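Local coordinates for glycoside hydrolase (Streptococcus pneumoniae serotype 4, PDB 6ORH), which probably hydrolyses alpha-L-fucosidic bonds as a family 29 glycoside hydrolase and contributes to the breakdown of host-derived carbohydrate antigens, at residues G172-G177 with V181-E186; G80-P85 with L147-E152; E47-S52 with Y91-S96. The protein carries 2 engineered substitutions. One frame throughout, in Å; residues are numbered along the deposited sequence. Where two conformers were deposited one is given.

Contact 1: G172-G177 with V181-E186; sequences GARGEG and VNYEFE. With FUC (alpha-L-fucopyranose), chain C; GAL (beta-D-galactopyranose), chain B; EDO (1,2-ethanediol), chain F.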
loop_
_atom_site.group_PDB
_atom_site.type_symbol
_atom_site.label_atom_id
_atom_site.label_comp_id
_atom_site.label_asym_id
_atom_site.label_seq_id
_atom_site.Cartn_x
_atom_site.Cartn_y
_atom_site.Cartn_z
ATOM N N GLY A 172 7.400 -24.087 3.732
ATOM C CA GLY A 172 6.131 -24.780 3.946
ATOM C C GLY A 172 5.525 -25.383 2.664
ATOM O O GLY A 172 4.492 -26.052 2.760
ATOM N N ALA A 173 6.176 -25.204 1.508
ATOM C CA ALA A 173 5.602 -25.598 0.214
ATOM C C ALA A 173 5.634 -27.114 0.015
ATOM O O ALA A 173 6.649 -27.765 0.268
ATOM C CB ALA A 173 6.315 -24.896 -0.929
ATOM N N ARG A 174 4.517 -27.665 -0.493
ATOM C CA ARG A 174 4.483 -29.059 -0.905
ATOM C C ARG A 174 3.530 -29.193 -2.095
ATOM O O ARG A 174 2.492 -28.537 -2.122
ATOM C CB ARG A 174 3.999 -29.924 0.254
ATOM C CG ARG A 174 3.922 -31.407 -0.077
ATOM C CD ARG A 174 3.881 -32.322 1.116
ATOM N NE ARG A 174 2.640 -32.116 1.864
ATOM C CZ ARG A 174 2.465 -32.403 3.147
ATOM N NH1 ARG A 174 3.451 -32.947 3.853
ATOM N NH2 ARG A 174 1.290 -32.159 3.724
ATOM N N GLY A 175 3.921 -30.011 -3.079
ATOM C CA GLY A 175 3.111 -30.167 -4.284
ATOM C C GLY A 175 1.793 -30.877 -3.976
ATOM O O GLY A 175 1.716 -31.664 -3.049
ATOM N N GLU A 176 0.787 -30.538 -4.801
ATOM C CA GLU A 176 -0.449 -31.291 -4.939
ATOM C C GLU A 176 -0.096 -32.746 -5.251
ATOM O O GLU A 176 0.687 -33.029 -6.157
ATOM C CB GLU A 176 -1.345 -30.658 -6.016
ATOM C CG GLU A 176 -1.561 -29.149 -5.875
ATOM C CD GLU A 176 -2.852 -28.582 -6.464
ATOM O OE1 GLU A 176 -2.821 -27.473 -7.058
ATOM O OE2 GLU A 176 -3.897 -29.245 -6.318
ATOM N N GLY A 177 -0.644 -33.668 -4.455
ATOM C CA GLY A 177 -0.420 -35.085 -4.692
ATOM C C GLY A 177 0.910 -35.603 -4.146
ATOM O O GLY A 177 1.265 -36.752 -4.411
ATOM N N VAL A 181 3.026 -36.084 4.734
ATOM C CA VAL A 181 3.907 -36.339 5.862
ATOM C C VAL A 181 3.710 -35.233 6.900
ATOM O O VAL A 181 3.554 -34.069 6.535
ATOM C CB VAL A 181 5.370 -36.407 5.378
ATOM C CG1 VAL A 181 6.340 -36.419 6.546
ATOM C CG2 VAL A 181 5.619 -37.623 4.480
ATOM N N ASN A 182 3.700 -35.625 8.181
ATOM C CA ASN A 182 3.640 -34.686 9.291
ATOM C C ASN A 182 5.030 -34.633 9.927
ATOM O O ASN A 182 5.708 -35.662 10.032
ATOM C CB ASN A 182 2.611 -35.111 10.337
ATOM C CG ASN A 182 1.169 -34.932 9.896
ATOM O OD1 ASN A 182 0.849 -34.060 9.099
ATOM N ND2 ASN A 182 0.284 -35.720 10.473
ATOM N N TYR A 183 5.438 -33.431 10.349
ATOM C CA TYR A 183 6.805 -33.207 10.801
ATOM C C TYR A 183 6.877 -33.108 12.328
ATOM O O TYR A 183 5.992 -32.550 12.965
ATOM C CB TYR A 183 7.338 -31.907 10.180
ATOM C CG TYR A 183 7.277 -31.879 8.678
ATOM C CD1 TYR A 183 7.879 -32.886 7.934
ATOM C CD2 TYR A 183 6.587 -30.894 8.005
ATOM C CE1 TYR A 183 7.828 -32.871 6.553
ATOM C CE2 TYR A 183 6.528 -30.860 6.618
ATOM C CZ TYR A 183 7.158 -31.857 5.895
ATOM O OH TYR A 183 7.131 -31.842 4.539
ATOM N N GLU A 184 7.971 -33.632 12.885
ATOM C CA GLU A 184 8.222 -33.592 14.315
ATOM C C GLU A 184 8.869 -32.249 14.660
ATOM O O GLU A 184 10.002 -32.211 15.131
ATOM C CB GLU A 184 9.078 -34.780 14.741
ATOM C CG GLU A 184 8.326 -36.109 14.648
ATOM C CD GLU A 184 9.212 -37.317 14.903
ATOM O OE1 GLU A 184 10.199 -37.190 15.664
ATOM O OE2 GLU A 184 8.928 -38.393 14.317
ATOM N N PHE A 185 8.103 -31.158 14.494
ATOM C CA PHE A 185 8.665 -29.812 14.602
ATOM C C PHE A 185 9.344 -29.581 15.958
ATOM O O PHE A 185 10.462 -29.068 16.015
ATOM C CB PHE A 185 7.554 -28.788 14.377
ATOM C CG PHE A 185 7.159 -28.596 12.939
ATOM C CD1 PHE A 185 8.063 -28.060 12.033
ATOM C CD2 PHE A 185 5.859 -28.850 12.509
ATOM C CE1 PHE A 185 7.695 -27.829 10.712
ATOM C CE2 PHE A 185 5.485 -28.606 11.192
ATOM C CZ PHE A 185 6.403 -28.079 10.300
ATOM N N GLU A 186 8.686 -29.956 17.055
ATOM C CA GLU A 186 9.255 -29.672 18.372
ATOM C C GLU A 186 10.611 -30.346 18.566
ATOM O O GLU A 186 11.527 -29.757 19.140
ATOM C CB GLU A 186 8.257 -29.970 19.494
ATOM C CG GLU A 186 7.126 -28.968 19.511
ATOM C CD GLU A 186 7.477 -27.482 19.627
ATOM O OE1 GLU A 186 8.544 -27.121 20.228
ATOM O OE2 GLU A 186 6.681 -26.674 19.120
HETATM C C1 FUC C . 3.085 -22.994 1.616
HETATM C C2 FUC C . 1.675 -22.823 2.217
HETATM C C3 FUC C . 0.700 -22.434 1.083
HETATM C C4 FUC C . 0.698 -23.467 -0.022
HETATM C C5 FUC C . 2.122 -23.566 -0.551
HETATM C C6 FUC C . 2.303 -24.610 -1.645
HETATM O O2 FUC C . 1.741 -21.830 3.209
HETATM O O3 FUC C . -0.651 -22.264 1.546
HETATM O O4 FUC C . 0.282 -24.755 0.467
HETATM O O5 FUC C . 2.952 -23.909 0.552
HETATM C C1 GAL B . 5.402 -20.641 0.116
HETATM C C2 GAL B . 4.958 -21.521 1.305
HETATM C C3 GAL B . 5.331 -20.868 2.644
HETATM C C4 GAL B . 6.758 -20.311 2.642
HETATM C C5 GAL B . 6.918 -19.427 1.398
HETATM C C6 GAL B . 8.282 -18.791 1.272
HETATM O O2 GAL B . 3.531 -21.681 1.263
HETATM O O3 GAL B . 5.129 -21.814 3.732
HETATM O O4 GAL B . 7.746 -21.381 2.607
HETATM O O5 GAL B . 6.779 -20.289 0.242
HETATM O O6 GAL B . 8.246 -17.808 0.203
HETATM C C1 EDO F . 8.987 -22.585 19.426
HETATM O O1 EDO F . 7.825 -23.396 19.367
HETATM C C2 EDO F . 10.006 -23.148 20.338
HETATM O O2 EDO F . 9.934 -24.566 20.525
HETATM O O HOH W 1 0.360 -33.256 6.318
#
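Arg174 and Val181 meet inside the loop between strand 167-169 and helix 185-196, a beta-to-alpha connection of the TIM-barrel-type fucosidase domain that lines the glycan pocket at its start. The tight part is small. Arg174 NH1 donates to Val181 O at 2.9 Å, nearly straight at 159°, in the carbonyl plane and on a lone pair, while the oxygen lies at the guanidinium edge, 6° out of plane. The arginine leaves the backbone with CG anti to N and turns at chi3 (66°) to bring this edge round. Val181 O, held by this bond, also lies 4.2 Å above the plane of the Tyr183 ring, over its centre. Tyr134 hydrogen-bonds to both Arg174 NH1 and Tyr183 OH, tying the two ends together. The looser side is wet: Arg174 NH2 donates to an ordered water at 3.0 Å, and that water lies 2.9 Å from OD1 of exposed Asn182. At the pocket end of the same loop, Gly172 N donates to O4 of the bound galactose at 3.0 Å, and Ala173 CA comes within 3.2 Å of fucose O5.

Contact 2: G80-P85 with L147-E152; sequences GFVLYP and LAQLKE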
loop_
_atom_site.group_PDB
_atom_site.type_symbol
_atom_site.label_atom_id
_atom_site.label_comp_id
_atom_site.label_asym_id
_atom_site.label_seq_id
_atom_site.Cartn_x
_atom_site.Cartn_y
_atom_site.Cartn_z
ATOM N N GLY A 80 15.207 -32.851 -3.408
ATOM C CA GLY A 80 15.833 -33.770 -2.463
ATOM C C GLY A 80 17.331 -33.998 -2.693
ATOM O O GLY A 80 17.962 -34.749 -1.964
ATOM N N PHE A 81 17.914 -33.375 -3.704
ATOM C CA PHE A 81 19.350 -33.517 -3.931
ATOM C C PHE A 81 20.138 -32.663 -2.932
ATOM O O PHE A 81 19.933 -31.448 -2.865
ATOM C CB PHE A 81 19.653 -33.149 -5.381
ATOM C CG PHE A 81 21.082 -33.399 -5.781
ATOM C CD1 PHE A 81 21.533 -34.693 -6.017
ATOM C CD2 PHE A 81 21.981 -32.349 -5.889
ATOM C CE1 PHE A 81 22.841 -34.934 -6.412
ATOM C CE2 PHE A 81 23.293 -32.595 -6.283
ATOM C CZ PHE A 81 23.719 -33.882 -6.525
ATOM N N VAL A 82 21.069 -33.312 -2.206
ATOM C CA VAL A 82 21.753 -32.686 -1.083
ATOM C C VAL A 82 23.101 -32.136 -1.553
ATOM O O VAL A 82 23.844 -32.832 -2.239
ATOM C CB VAL A 82 21.856 -33.690 0.076
ATOM C CG1 VAL A 82 22.528 -33.057 1.285
ATOM C CG2 VAL A 82 20.467 -34.220 0.463
ATOM N N LEU A 83 23.425 -30.877 -1.210
ATOM C CA LEU A 83 24.556 -30.182 -1.822
ATOM C C LEU A 83 25.788 -30.212 -0.904
ATOM O O LEU A 83 26.745 -29.450 -1.098
ATOM C CB LEU A 83 24.119 -28.746 -2.154
ATOM C CG LEU A 83 22.998 -28.667 -3.195
ATOM C CD1 LEU A 83 22.566 -27.222 -3.371
ATOM C CD2 LEU A 83 23.470 -29.220 -4.542
ATOM N N TYR A 84 25.743 -31.075 0.120
ATOM C CA TYR A 84 26.918 -31.373 0.934
ATOM C C TYR A 84 26.959 -32.893 1.051
ATOM O O TYR A 84 25.945 -33.553 0.858
ATOM C CB TYR A 84 26.875 -30.660 2.293
ATOM C CG TYR A 84 25.878 -31.219 3.282
ATOM C CD1 TYR A 84 24.537 -30.839 3.245
ATOM C CD2 TYR A 84 26.257 -32.166 4.240
ATOM C CE1 TYR A 84 23.623 -31.367 4.148
ATOM C CE2 TYR A 84 25.347 -32.704 5.140
ATOM C CZ TYR A 84 24.015 -32.316 5.084
ATOM O OH TYR A 84 23.118 -32.880 5.951
ATOM N N PRO A 85 28.133 -33.499 1.335
ATOM C CA PRO A 85 28.254 -34.958 1.414
ATOM C C PRO A 85 27.678 -35.623 2.663
ATOM O O PRO A 85 28.380 -36.194 3.504
ATOM C CB PRO A 85 29.772 -35.133 1.203
ATOM C CG PRO A 85 30.345 -33.934 1.877
ATOM C CD PRO A 85 29.418 -32.797 1.482
ATOM N N LEU A 147 16.091 -34.800 10.773
ATOM C CA LEU A 147 16.732 -34.427 12.031
ATOM C C LEU A 147 18.225 -34.760 11.981
ATOM O O LEU A 147 19.062 -33.974 12.425
ATOM C CB LEU A 147 16.035 -35.144 13.199
ATOM C CG LEU A 147 16.631 -34.845 14.579
ATOM C CD1 LEU A 147 16.575 -33.352 14.896
ATOM C CD2 LEU A 147 15.910 -35.643 15.669
ATOM N N ALA A 148 18.570 -35.938 11.454
ATOM C CA ALA A 148 19.980 -36.291 11.313
ATOM C C ALA A 148 20.721 -35.282 10.435
ATOM O O ALA A 148 21.888 -35.006 10.691
ATOM C CB ALA A 148 20.143 -37.690 10.771
ATOM N N GLN A 149 20.057 -34.745 9.404
ATOM C CA GLN A 149 20.733 -33.762 8.571
ATOM C C GLN A 149 20.882 -32.442 9.330
ATOM O O GLN A 149 21.930 -31.795 9.209
ATOM C CB GLN A 149 20.060 -33.676 7.197
ATOM C CG GLN A 149 20.307 -34.957 6.416
ATOM C CD GLN A 149 19.841 -34.814 4.998
ATOM O OE1 GLN A 149 18.832 -34.149 4.709
ATOM N NE2 GLN A 149 20.560 -35.476 4.111
ATOM N N LEU A 150 19.841 -32.032 10.065
ATOM C CA LEU A 150 19.986 -30.856 10.923
ATOM C C LEU A 150 21.241 -31.012 11.793
ATOM O O LEU A 150 22.013 -30.054 11.931
ATOM C CB LEU A 150 18.756 -30.652 11.811
ATOM C CG LEU A 150 17.473 -30.147 11.130
ATOM C CD1 LEU A 150 16.358 -30.026 12.156
ATOM C CD2 LEU A 150 17.725 -28.803 10.457
ATOM N N LYS A 151 21.430 -32.207 12.397
ATOM C CA LYS A 151 22.561 -32.432 13.291
ATOM C C LYS A 151 23.876 -32.333 12.521
ATOM O O LYS A 151 24.830 -31.707 12.988
ATOM C CB LYS A 151 22.403 -33.810 13.950
ATOM C CG LYS A 151 21.306 -33.804 15.012
ATOM C CD LYS A 151 21.063 -35.179 15.618
ATOM C CE LYS A 151 20.013 -35.152 16.709
ATOM N NZ LYS A 151 19.833 -36.515 17.265
ATOM N N GLU A 152 23.939 -32.939 11.334
ATOM C CA GLU A 152 25.142 -32.882 10.510
ATOM C C GLU A 152 25.520 -31.438 10.201
ATOM O O GLU A 152 26.704 -31.080 10.194
ATOM C CB GLU A 152 24.907 -33.489 9.132
ATOM C CG GLU A 152 25.045 -34.974 9.128
ATOM C CD GLU A 152 24.945 -35.588 7.742
ATOM O OE1 GLU A 152 24.082 -35.154 6.937
ATOM O OE2 GLU A 152 25.768 -36.485 7.458
#
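A loop laid against a helix of the barrel wall is joined here mainly by one buried phenol: in the TIM-barrel-type fucosidase domain, Tyr84, from the long connection between strand 70-74 and helix 105-116, reaches across to Gln149 and Glu152 of helix 139-154. These two residues are three apart, so their side chains leave the same face of the helix and receive the tyrosine together. Tyr84 places CG between its backbone N and carbonyl carbon (chi1 73°), which swings the ring off the loop and carries its hydroxyl to the helix surface. There OH donates to Glu152 OE1 at 2.7 Å, a short bond met on the anti side of the carboxylate and 28° out of its plane. The carboxylate lies at the ring edge rather than over a face, with its plane turned 66° from the ring, and OE1 also comes within 3.3 Å of CE2. The same hydroxyl touches the aliphatic base of Gln149, with CB at 3.4 Å and CG at 3.5 Å.

Glu152 grips more of the loop than Tyr84 alone. OE1 is also hydrogen-bonded to Thr86 OG1, and OE2 takes the backbone N of Ala87, so both carboxylate oxygens are used; several donors gathered round them would be expected to stabilise the charged form. The extended chain of Gln149 brings NE2 to the same Thr86 OG1, so the two helix residues share this hydroxyl. Gln149 also touches Leu124 of strand 119-124, which places the contact against the barrel, while Val82 packs on Tyr145 from the preceding turn of the helix. Val82 and Gln149 approach from opposite directions and meet where Val82 CG2 lies 3.9 Å from Gln149 NE2.

Contact 3: E47-S52 with Y91-S96; sequences ERFNPS and YSVKVS. With EDO (1,2-ethanediol), chain J.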
loop_
_atom_site.group_PDB
_atom_site.type_symbol
_atom_site.label_atom_id
_atom_site.label_comp_id
_atom_site.label_asym_id
_atom_site.label_seq_id
_atom_site.Cartn_x
_atom_site.Cartn_y
_atom_site.Cartn_z
ATOM N N GLU A 47 24.656 -36.485 -12.711
ATOM C CA GLU A 47 25.749 -36.231 -13.644
ATOM C C GLU A 47 25.624 -34.845 -14.285
ATOM O O GLU A 47 26.621 -34.295 -14.755
ATOM C CB GLU A 47 25.884 -37.346 -14.689
ATOM C CG GLU A 47 25.947 -38.738 -14.088
ATOM C CD GLU A 47 27.294 -39.219 -13.563
ATOM O OE1 GLU A 47 28.298 -38.498 -13.738
ATOM O OE2 GLU A 47 27.334 -40.318 -12.974
ATOM N N ARG A 48 24.407 -34.272 -14.288
ATOM C CA ARG A 48 24.189 -32.960 -14.892
ATOM C C ARG A 48 24.701 -31.837 -13.975
ATOM O O ARG A 48 24.894 -30.709 -14.428
ATOM C CB ARG A 48 22.708 -32.753 -15.236
ATOM C CG ARG A 48 22.165 -33.669 -16.328
ATOM C CD ARG A 48 22.178 -33.047 -17.710
ATOM N NE ARG A 48 21.292 -31.893 -17.838
ATOM C CZ ARG A 48 20.003 -31.958 -18.177
ATOM N NH1 ARG A 48 19.442 -33.123 -18.434
ATOM N NH2 ARG A 48 19.276 -30.858 -18.259
ATOM N N PHE A 49 24.929 -32.152 -12.696
ATOM C CA PHE A 49 25.366 -31.136 -11.735
ATOM C C PHE A 49 26.888 -30.972 -11.820
ATOM O O PHE A 49 27.628 -31.664 -11.106
ATOM C CB PHE A 49 24.901 -31.482 -10.309
ATOM C CG PHE A 49 25.189 -30.391 -9.311
ATOM C CD1 PHE A 49 24.402 -29.240 -9.272
ATOM C CD2 PHE A 49 26.294 -30.475 -8.471
ATOM C CE1 PHE A 49 24.732 -28.197 -8.412
ATOM C CE2 PHE A 49 26.590 -29.457 -7.573
ATOM C CZ PHE A 49 25.790 -28.327 -7.541
ATOM N N ASN A 50 27.344 -30.012 -12.644
ATOM C CA ASN A 50 28.774 -29.777 -12.824
ATOM C C ASN A 50 29.095 -28.302 -13.082
ATOM O O ASN A 50 29.532 -27.910 -14.162
ATOM C CB ASN A 50 29.446 -30.719 -13.832
ATOM C CG ASN A 50 30.955 -30.566 -13.812
ATOM O OD1 ASN A 50 31.539 -30.018 -12.863
ATOM N ND2 ASN A 50 31.596 -31.021 -14.871
ATOM N N PRO A 51 28.909 -27.417 -12.081
ATOM C CA PRO A 51 29.348 -26.019 -12.194
ATOM C C PRO A 51 30.863 -25.848 -12.014
ATOM O O PRO A 51 31.357 -25.482 -10.919
ATOM C CB PRO A 51 28.629 -25.359 -11.010
ATOM C CG PRO A 51 28.569 -26.489 -9.977
ATOM C CD PRO A 51 28.276 -27.735 -10.787
ATOM N N SER A 52 31.607 -26.048 -13.104
ATOM C CA SER A 52 33.057 -26.155 -12.992
ATOM C C SER A 52 33.722 -24.818 -12.666
ATOM O O SER A 52 34.854 -24.807 -12.169
ATOM C CB SER A 52 33.665 -26.752 -14.230
ATOM O OG SER A 52 33.304 -25.965 -15.352
ATOM N N TYR A 91 21.778 -39.523 -2.578
ATOM C CA TYR A 91 21.377 -38.535 -3.575
ATOM C C TYR A 91 21.978 -37.174 -3.231
ATOM O O TYR A 91 21.289 -36.287 -2.730
ATOM C CB TYR A 91 19.853 -38.466 -3.706
ATOM C CG TYR A 91 19.321 -37.780 -4.940
ATOM C CD1 TYR A 91 19.726 -38.173 -6.213
ATOM C CD2 TYR A 91 18.365 -36.779 -4.849
ATOM C CE1 TYR A 91 19.183 -37.593 -7.352
ATOM C CE2 TYR A 91 17.827 -36.179 -5.978
ATOM C CZ TYR A 91 18.257 -36.568 -7.236
ATOM O OH TYR A 91 17.715 -35.994 -8.345
ATOM N N SER A 92 23.274 -37.034 -3.500
ATOM C CA SER A 92 24.023 -35.860 -3.068
ATOM C C SER A 92 25.155 -35.591 -4.055
ATOM O O SER A 92 25.369 -36.321 -5.027
ATOM C CB SER A 92 24.573 -36.088 -1.677
ATOM O OG SER A 92 25.797 -36.826 -1.784
ATOM N N VAL A 93 25.881 -34.506 -3.792
ATOM C CA VAL A 93 27.054 -34.133 -4.560
ATOM C C VAL A 93 28.088 -35.257 -4.609
ATOM O O VAL A 93 28.934 -35.210 -5.491
ATOM C CB VAL A 93 27.664 -32.834 -4.002
ATOM C CG1 VAL A 93 26.849 -31.626 -4.473
ATOM C CG2 VAL A 93 27.842 -32.865 -2.488
ATOM N N LYS A 94 28.019 -36.216 -3.684
ATOM C CA LYS A 94 28.976 -37.326 -3.697
ATOM C C LYS A 94 28.933 -38.085 -5.022
ATOM O O LYS A 94 29.954 -38.641 -5.441
ATOM C CB LYS A 94 28.684 -38.346 -2.600
ATOM C CG LYS A 94 29.104 -37.968 -1.189
ATOM C CD LYS A 94 29.064 -39.186 -0.267
ATOM C CE LYS A 94 29.551 -38.865 1.132
ATOM N NZ LYS A 94 29.488 -40.051 2.026
ATOM N N VAL A 95 27.777 -38.116 -5.688
ATOM C CA VAL A 95 27.664 -38.878 -6.925
ATOM C C VAL A 95 27.629 -37.963 -8.150
ATOM O O VAL A 95 27.318 -38.407 -9.264
ATOM C CB VAL A 95 26.467 -39.851 -6.889
ATOM C CG1 VAL A 95 26.623 -40.918 -5.810
ATOM C CG2 VAL A 95 25.132 -39.141 -6.756
ATOM N N SER A 96 27.997 -36.685 -7.964
ATOM C CA SER A 96 28.052 -35.757 -9.078
ATOM C C SER A 96 29.505 -35.606 -9.530
ATOM O O SER A 96 30.417 -35.904 -8.771
ATOM C CB SER A 96 27.448 -34.423 -8.717
ATOM O OG SER A 96 28.403 -33.577 -8.088
HETATM C C1 EDO J . 36.584 -23.270 -9.046
HETATM O O1 EDO J . 35.389 -23.887 -9.423
HETATM C C2 EDO J . 37.402 -23.184 -10.248
HETATM O O2 EDO J . 37.402 -24.463 -10.838
HETATM O O HOH W 2 25.715 -40.278 -10.466
#
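With CG anti to the backbone N (chi1 -173°), Phe49 has its ring placed beside Val93 and Ser96, while Ser96 turns OG in between its own N and carbonyl carbon (chi1 86°), which directs the hydroxyl back at Val93. The two side chains meet at a ring edge: Ser96 OG lies in the ring plane of Phe49, 3.8 Å from CD2. Next to it Val93 CG1 makes an apolar contact with Phe49 CE2, also at 3.8 Å, and Ser96 CB sits 3.7 Å from Phe49 O.

A short 3-10 turn gives this surface its shape. Val93 O accepts from both the backbone N of Ser96 (3.0 Å) and its OG (3.1 Å), reached from the same face of the carbonyl plane, so the serine is gripped twice at one oxygen. An ST turn, Ser92 OG accepting from Lys94 N, opens it. On the other segment Pro51 covers one face of the Phe49 ring, with CD 3.9 Å above the centre. At the exposed end a water donates to Glu47 OE2 and Val95 O, a doubtful bridge because Glu47 has two conformers.

Phe29, just beyond strand 23-27, also meets the Phe49 ring. Within the TIM-barrel-type fucosidase domain, the contact thus pairs the loop between helices 31-35 and 56-65 with the connection leading from strand 70-74 to helix 105-116.

How the contacts relate
All three contacts fall within the TIM-barrel-type fucosidase domain and join loops of the barrel to one another or, in contact 2, to a helix. Contacts 2 and 3 share the long connection between strand 70-74 and helix 105-116; their segments alternate along the chain, and their centres lie about 15 Å apart. They touch directly: Val82 N and O pair with Tyr91 O and Val93 N in probable hydrogen bonds, so the connection folds back on itself. Contact 1 comes later in sequence, its centre about 17 Å from that of contact 2 and 26 Å from that of contact 3. Helix 139-154, which supplies one side of contact 2, also packs through Tyr142 and Asn143 on Tyr183 of contact 1, which alone of the three reaches the bound glycan.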